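Side-chain contacts in cytosine deaminase (Klebsiella pneumoniae, PDB 4R85), which probably catalyses the hydrolytic deamination of 5-methylcytosine and cytosine, using a bound iron(II) ion: residues Glu152-Tyr157 and Glu162-Ala167; Ile146-Gln151 and Arg166-Gly171. All blocks are in the same frame, centred on the assembly; numbering follows the deposited sequence.

Interaction 1: residues Glu152-Tyr157 and Glu162-Ala167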
loop_
_atom_site.group_PDB
_atom_site.type_symbol
_atom_site.label_atom_id
_atom_site.label_comp_id
_atom_site.label_asym_id
_atom_site.label_seq_id
_atom_site.Cartn_x
_atom_site.Cartn_y
_atom_site.Cartn_z
ATOM N N GLU A 152 -25.492 9.544 11.557
ATOM C CA GLU A 152 -26.625 8.641 11.713
ATOM C C GLU A 152 -27.846 9.064 10.897
ATOM O O GLU A 152 -28.956 8.566 11.102
ATOM C CB GLU A 152 -26.934 8.419 13.198
ATOM C CG GLU A 152 -25.739 7.739 13.874
ATOM C CD GLU A 152 -26.006 7.305 15.293
ATOM O OE1 GLU A 152 -25.114 7.510 16.147
ATOM O OE2 GLU A 152 -27.097 6.756 15.547
ATOM N N GLY A 153 -27.626 9.970 9.951
ATOM C CA GLY A 153 -28.679 10.373 9.042
ATOM C C GLY A 153 -29.298 11.708 9.393
ATOM O O GLY A 153 -29.382 12.090 10.564
ATOM N N ILE A 154 -29.717 12.430 8.362
ATOM C CA ILE A 154 -30.465 13.666 8.529
ATOM C C ILE A 154 -31.935 13.374 8.847
ATOM O O ILE A 154 -32.511 13.936 9.786
ATOM C CB ILE A 154 -30.378 14.524 7.243
ATOM C CG1 ILE A 154 -28.931 14.950 7.013
ATOM C CG2 ILE A 154 -31.299 15.737 7.334
ATOM C CD1 ILE A 154 -28.705 15.711 5.717
ATOM N N GLU A 155 -32.547 12.499 8.056
ATOM C CA GLU A 155 -33.977 12.244 8.171
ATOM C C GLU A 155 -34.245 11.114 9.152
ATOM O O GLU A 155 -35.380 10.907 9.565
ATOM C CB GLU A 155 -34.572 11.861 6.804
ATOM C CG GLU A 155 -34.129 12.715 5.624
ATOM C CD GLU A 155 -34.772 14.105 5.615
ATOM O OE1 GLU A 155 -34.932 14.671 4.516
ATOM O OE2 GLU A 155 -35.121 14.637 6.696
ATOM N N SER A 156 -33.191 10.387 9.509
ATOM C CA SER A 156 -33.331 9.122 10.230
ATOM C C SER A 156 -32.870 9.207 11.695
ATOM O O SER A 156 -32.930 8.220 12.430
ATOM C CB SER A 156 -32.553 8.024 9.486
ATOM O OG SER A 156 -32.818 8.048 8.078
ATOM N N TYR A 157 -32.414 10.386 12.104
ATOM C CA TYR A 157 -31.916 10.632 13.460
ATOM C C TYR A 157 -32.748 11.754 14.069
ATOM O O TYR A 157 -33.115 12.691 13.358
ATOM C CB TYR A 157 -30.449 11.062 13.388
ATOM C CG TYR A 157 -29.762 11.184 14.728
ATOM C CD1 TYR A 157 -29.632 12.422 15.356
ATOM C CD2 TYR A 157 -29.249 10.060 15.369
ATOM C CE1 TYR A 157 -29.009 12.539 16.588
ATOM C CE2 TYR A 157 -28.623 10.168 16.609
ATOM C CZ TYR A 157 -28.508 11.410 17.209
ATOM O OH TYR A 157 -27.887 11.528 18.426
ATOM N N GLU A 162 -32.276 20.015 12.482
ATOM C CA GLU A 162 -31.887 21.050 13.443
ATOM C C GLU A 162 -30.407 21.002 13.744
ATOM O O GLU A 162 -29.764 22.035 13.896
ATOM C CB GLU A 162 -32.595 20.863 14.799
ATOM C CG GLU A 162 -34.063 21.151 14.824
ATOM C CD GLU A 162 -34.619 21.173 16.244
ATOM O OE1 GLU A 162 -33.927 20.718 17.204
ATOM O OE2 GLU A 162 -35.748 21.675 16.396
ATOM N N LEU A 163 -29.886 19.793 13.905
ATOM C CA LEU A 163 -28.473 19.612 14.221
ATOM C C LEU A 163 -27.576 20.059 13.068
ATOM O O LEU A 163 -26.554 20.706 13.288
ATOM C CB LEU A 163 -28.187 18.156 14.580
ATOM C CG LEU A 163 -28.764 17.772 15.948
ATOM C CD1 LEU A 163 -28.793 16.248 16.095
ATOM C CD2 LEU A 163 -27.931 18.417 17.047
ATOM N N MET A 164 -27.965 19.717 11.849
ATOM C CA MET A 164 -27.220 20.161 10.659
ATOM C C MET A 164 -27.204 21.685 10.583
ATOM O O MET A 164 -26.166 22.295 10.343
ATOM C CB MET A 164 -27.841 19.592 9.387
ATOM C CG MET A 164 -27.554 18.106 9.171
ATOM S SD MET A 164 -25.810 17.818 8.820
ATOM C CE MET A 164 -25.683 18.486 7.138
ATOM N N THR A 165 -28.365 22.289 10.806
ATOM C CA THR A 165 -28.510 23.743 10.736
ATOM C C THR A 165 -27.687 24.406 11.829
ATOM O O THR A 165 -26.974 25.378 11.581
ATOM C CB THR A 165 -29.994 24.143 10.862
ATOM O OG1 THR A 165 -30.745 23.507 9.819
ATOM C CG2 THR A 165 -30.181 25.659 10.782
ATOM N N ARG A 166 -27.778 23.871 13.044
ATOM C CA ARG A 166 -27.031 24.418 14.176
ATOM C C ARG A 166 -25.528 24.328 13.915
ATOM O O ARG A 166 -24.790 25.268 14.189
ATOM C CB ARG A 166 -27.399 23.675 15.466
ATOM C CG ARG A 166 -26.659 24.160 16.696
ATOM C CD ARG A 166 -27.090 25.572 17.093
ATOM N NE ARG A 166 -26.122 26.165 18.005
ATOM C CZ ARG A 166 -25.629 27.390 17.873
ATOM N NH1 ARG A 166 -26.033 28.170 16.874
ATOM N NH2 ARG A 166 -24.744 27.840 18.752
ATOM N N ALA A 167 -25.081 23.198 13.371
ATOM C CA ALA A 167 -23.662 23.003 13.064
ATOM C C ALA A 167 -23.148 24.041 12.068
ATOM O O ALA A 167 -22.040 24.567 12.206
ATOM C CB ALA A 167 -23.430 21.595 12.515
#
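Leu163 CD1 lies 3.7 Å from Tyr157 CE1 and 4.0 Å from Tyr157 CD1, near the plane of the phenol ring, so the methyl group meets the ring at its edge and not over a face. With CG anti to the backbone N (chi1 -173°), Tyr157 sends its ring toward the helix. The second pair is looser: Ile154 CG1 and Met164 CG are 4.1 Å apart, and the two side chains cross at about a right angle. No hydrogen bond spans the segments and only 138 Å² is buried, so the contact is apolar and small. Met164 is bent at both chi2 (-68°) and chi3 (-72°), which turns its sulfur away from Ile154 and toward Pro150.

In the next shell, Glu182 accepts hydrogen bonds from the backbone N of Ile154 and of Glu155 and is also bonded to Ser156 OG, which fixes the course of the loop. Phe194 of helix 185-202 packs on Ile154, and Thr121 and Pro123 touch Tyr157. The arrangement is that of a beta-alpha loop of the amidohydrolase TIM barrel, folded back on the first turns of the helix it leads into.

Interaction 2: residues Ile146-Gln151 and Arg166-Gly171. With 17E (5-methylcytosine), chain G.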
loop_
_atom_site.group_PDB
_atom_site.type_symbol
_atom_site.label_atom_id
_atom_site.label_comp_id
_atom_site.label_asym_id
_atom_site.label_seq_id
_atom_site.Cartn_x
_atom_site.Cartn_y
_atom_site.Cartn_z
ATOM N N ILE A 146 -14.071 22.346 7.965
ATOM C CA ILE A 146 -14.913 21.452 8.762
ATOM C C ILE A 146 -16.251 21.153 8.096
ATOM O O ILE A 146 -16.991 22.070 7.745
ATOM C CB ILE A 146 -15.172 22.038 10.155
ATOM C CG1 ILE A 146 -13.861 22.105 10.942
ATOM C CG2 ILE A 146 -16.233 21.218 10.893
ATOM C CD1 ILE A 146 -13.903 23.073 12.101
ATOM N N VAL A 147 -16.554 19.863 7.950
ATOM C CA VAL A 147 -17.809 19.411 7.360
ATOM C C VAL A 147 -18.800 18.950 8.440
ATOM O O VAL A 147 -18.471 18.090 9.265
ATOM C CB VAL A 147 -17.589 18.209 6.421
ATOM C CG1 VAL A 147 -18.876 17.903 5.634
ATOM C CG2 VAL A 147 -16.403 18.447 5.454
ATOM N N ALA A 148 -20.008 19.510 8.425
ATOM C CA ALA A 148 -21.099 18.997 9.255
ATOM C C ALA A 148 -21.618 17.680 8.689
ATOM O O ALA A 148 -22.421 17.662 7.759
ATOM C CB ALA A 148 -22.223 20.007 9.345
ATOM N N PHE A 149 -21.166 16.581 9.279
ATOM C CA PHE A 149 -21.416 15.242 8.765
ATOM C C PHE A 149 -22.434 14.554 9.670
ATOM O O PHE A 149 -22.151 14.315 10.841
ATOM C CB PHE A 149 -20.099 14.453 8.764
ATOM C CG PHE A 149 -20.257 12.977 8.466
ATOM C CD1 PHE A 149 -20.929 12.545 7.333
ATOM C CD2 PHE A 149 -19.710 12.029 9.312
ATOM C CE1 PHE A 149 -21.066 11.191 7.056
ATOM C CE2 PHE A 149 -19.838 10.677 9.045
ATOM C CZ PHE A 149 -20.515 10.253 7.918
ATOM N N PRO A 150 -23.635 14.273 9.142
ATOM C CA PRO A 150 -24.688 13.655 9.958
ATOM C C PRO A 150 -24.564 12.132 9.905
ATOM O O PRO A 150 -25.309 11.486 9.172
ATOM C CB PRO A 150 -25.969 14.109 9.263
ATOM C CG PRO A 150 -25.559 14.207 7.790
ATOM C CD PRO A 150 -24.093 14.600 7.776
ATOM N N GLN A 151 -23.629 11.579 10.672
ATOM C CA GLN A 151 -23.325 10.145 10.626
ATOM C C GLN A 151 -24.545 9.231 10.682
ATOM O O GLN A 151 -24.627 8.234 9.957
ATOM C CB GLN A 151 -22.387 9.772 11.772
ATOM C CG GLN A 151 -22.100 8.285 11.885
ATOM C CD GLN A 151 -21.226 7.794 10.742
ATOM O OE1 GLN A 151 -20.000 7.833 10.826
ATOM N NE2 GLN A 151 -21.854 7.349 9.662
ATOM N N ARG A 166 -27.778 23.871 13.044
ATOM C CA ARG A 166 -27.031 24.418 14.176
ATOM C C ARG A 166 -25.528 24.328 13.915
ATOM O O ARG A 166 -24.790 25.268 14.189
ATOM C CB ARG A 166 -27.399 23.675 15.466
ATOM C CG ARG A 166 -26.659 24.160 16.696
ATOM C CD ARG A 166 -27.090 25.572 17.093
ATOM N NE ARG A 166 -26.122 26.165 18.005
ATOM C CZ ARG A 166 -25.629 27.390 17.873
ATOM N NH1 ARG A 166 -26.033 28.170 16.874
ATOM N NH2 ARG A 166 -24.744 27.840 18.752
ATOM N N ALA A 167 -25.081 23.198 13.371
ATOM C CA ALA A 167 -23.662 23.003 13.064
ATOM C C ALA A 167 -23.148 24.041 12.068
ATOM O O ALA A 167 -22.040 24.567 12.206
ATOM C CB ALA A 167 -23.430 21.595 12.515
ATOM N N ILE A 168 -23.953 24.306 11.048
ATOM C CA ILE A 168 -23.626 25.327 10.059
ATOM C C ILE A 168 -23.594 26.711 10.703
ATOM O O ILE A 168 -22.668 27.492 10.476
ATOM C CB ILE A 168 -24.610 25.280 8.869
ATOM C CG1 ILE A 168 -24.383 23.998 8.063
ATOM C CG2 ILE A 168 -24.481 26.529 7.995
ATOM C CD1 ILE A 168 -22.944 23.799 7.618
ATOM N N GLU A 169 -24.579 27.015 11.540
ATOM C CA GLU A 169 -24.584 28.321 12.186
ATOM C C GLU A 169 -23.392 28.499 13.129
ATOM O O GLU A 169 -22.874 29.608 13.288
ATOM C CB GLU A 169 -25.909 28.572 12.913
ATOM C CG GLU A 169 -27.075 28.719 11.960
ATOM C CD GLU A 169 -28.396 28.953 12.663
ATOM O OE1 GLU A 169 -28.489 28.671 13.879
ATOM O OE2 GLU A 169 -29.342 29.420 11.993
ATOM N N MET A 170 -22.951 27.401 13.733
ATOM C CA MET A 170 -21.789 27.421 14.619
ATOM C C MET A 170 -20.503 27.695 13.847
ATOM O O MET A 170 -19.506 28.140 14.421
ATOM C CB MET A 170 -21.665 26.097 15.376
ATOM C CG MET A 170 -22.596 25.984 16.571
ATOM S SD MET A 170 -22.603 24.296 17.197
ATOM C CE MET A 170 -20.918 24.108 17.768
ATOM N N GLY A 171 -20.526 27.405 12.553
ATOM C CA GLY A 171 -19.436 27.798 11.679
ATOM C C GLY A 171 -18.775 26.716 10.849
ATOM O O GLY A 171 -17.728 26.964 10.250
HETATM N N1 17E G . -18.358 7.096 8.794
HETATM C C2 17E G . -18.773 6.729 7.581
HETATM O O2 17E G . -20.114 6.744 7.295
HETATM N N3 17E G . -17.912 6.349 6.632
HETATM C C4 17E G . -16.592 6.321 6.883
HETATM N N4 17E G . -15.683 5.912 5.861
HETATM C C5 17E G . -16.111 6.699 8.138
HETATM C C6 17E G . -17.044 7.092 9.093
HETATM C CM5 17E G . -14.645 6.678 8.432
#
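Ala148 CB meets Ala167 CB at 3.7 Å, methyl to methyl, where strand 143-149 of the amidohydrolase barrel passes beneath helix 160-170 in a beta-alpha-beta unit. The two small side chains let the backbones come close, with the CA atoms of Ala148 and Ala167 6.1 Å apart. Ile168 adds a looser contact from the next helical position, its CD1 4.2 Å from Ala148 CB. All three residues are buried, and Leu128 of helix 126-137 and Leu198 of helix 185-202 extend the apolar layer over Ala167 and Ile168 respectively.

The outer surface of the helix is held more loosely. Arg166 and Glu169 are exposed and joined by a long, weak ion pair, while Glu169 OE2 is also hydrogen-bonded to Tyr202 OH; Met170 CG sits 3.5 Å above the centre of the Arg166 guanidinium plane. Gly171, with positive phi, ends the helix in a Schellman motif whose two backbone bonds are weak.

Beyond Ala148 the strand runs into the substrate pocket. Phe149 is stacked with His209, a ligand of the iron, and turns its ring edge to O2 of 5-methylcytosine. After the inverse gamma turn centred on Pro150, the bend in Gln151 at chi2 (70°) helps bring its amide to the base for two nearly straight bonds: 5-methylcytosine N1 donates to Gln151 OE1 at 2.7 Å (172°), and Gln151 NE2 donates to 5-methylcytosine O2 at 3.0 Å (169°).

In the fold
From the N terminus, the chain enters along strand 143-149, passes the pocket at Gln151, runs through the loop 152-157 and returns along helix 160-170. Interaction 1 closes the shorter loop, with four residues between its segments; interaction 2 closes a longer one, with fourteen, that contains most of the first. The touching pairs of interaction 1 lie wholly between Ala148 and Ala167, so the contacts nest without crossing; their second segments overlap at Arg166 and Ala167. Their centres are 9 Å apart, and Met164 joins them: its CE is 3.4 Å from Ala148 O. Together they tie the helix to its preceding strand and to the loop between, ahead of strand 174-175.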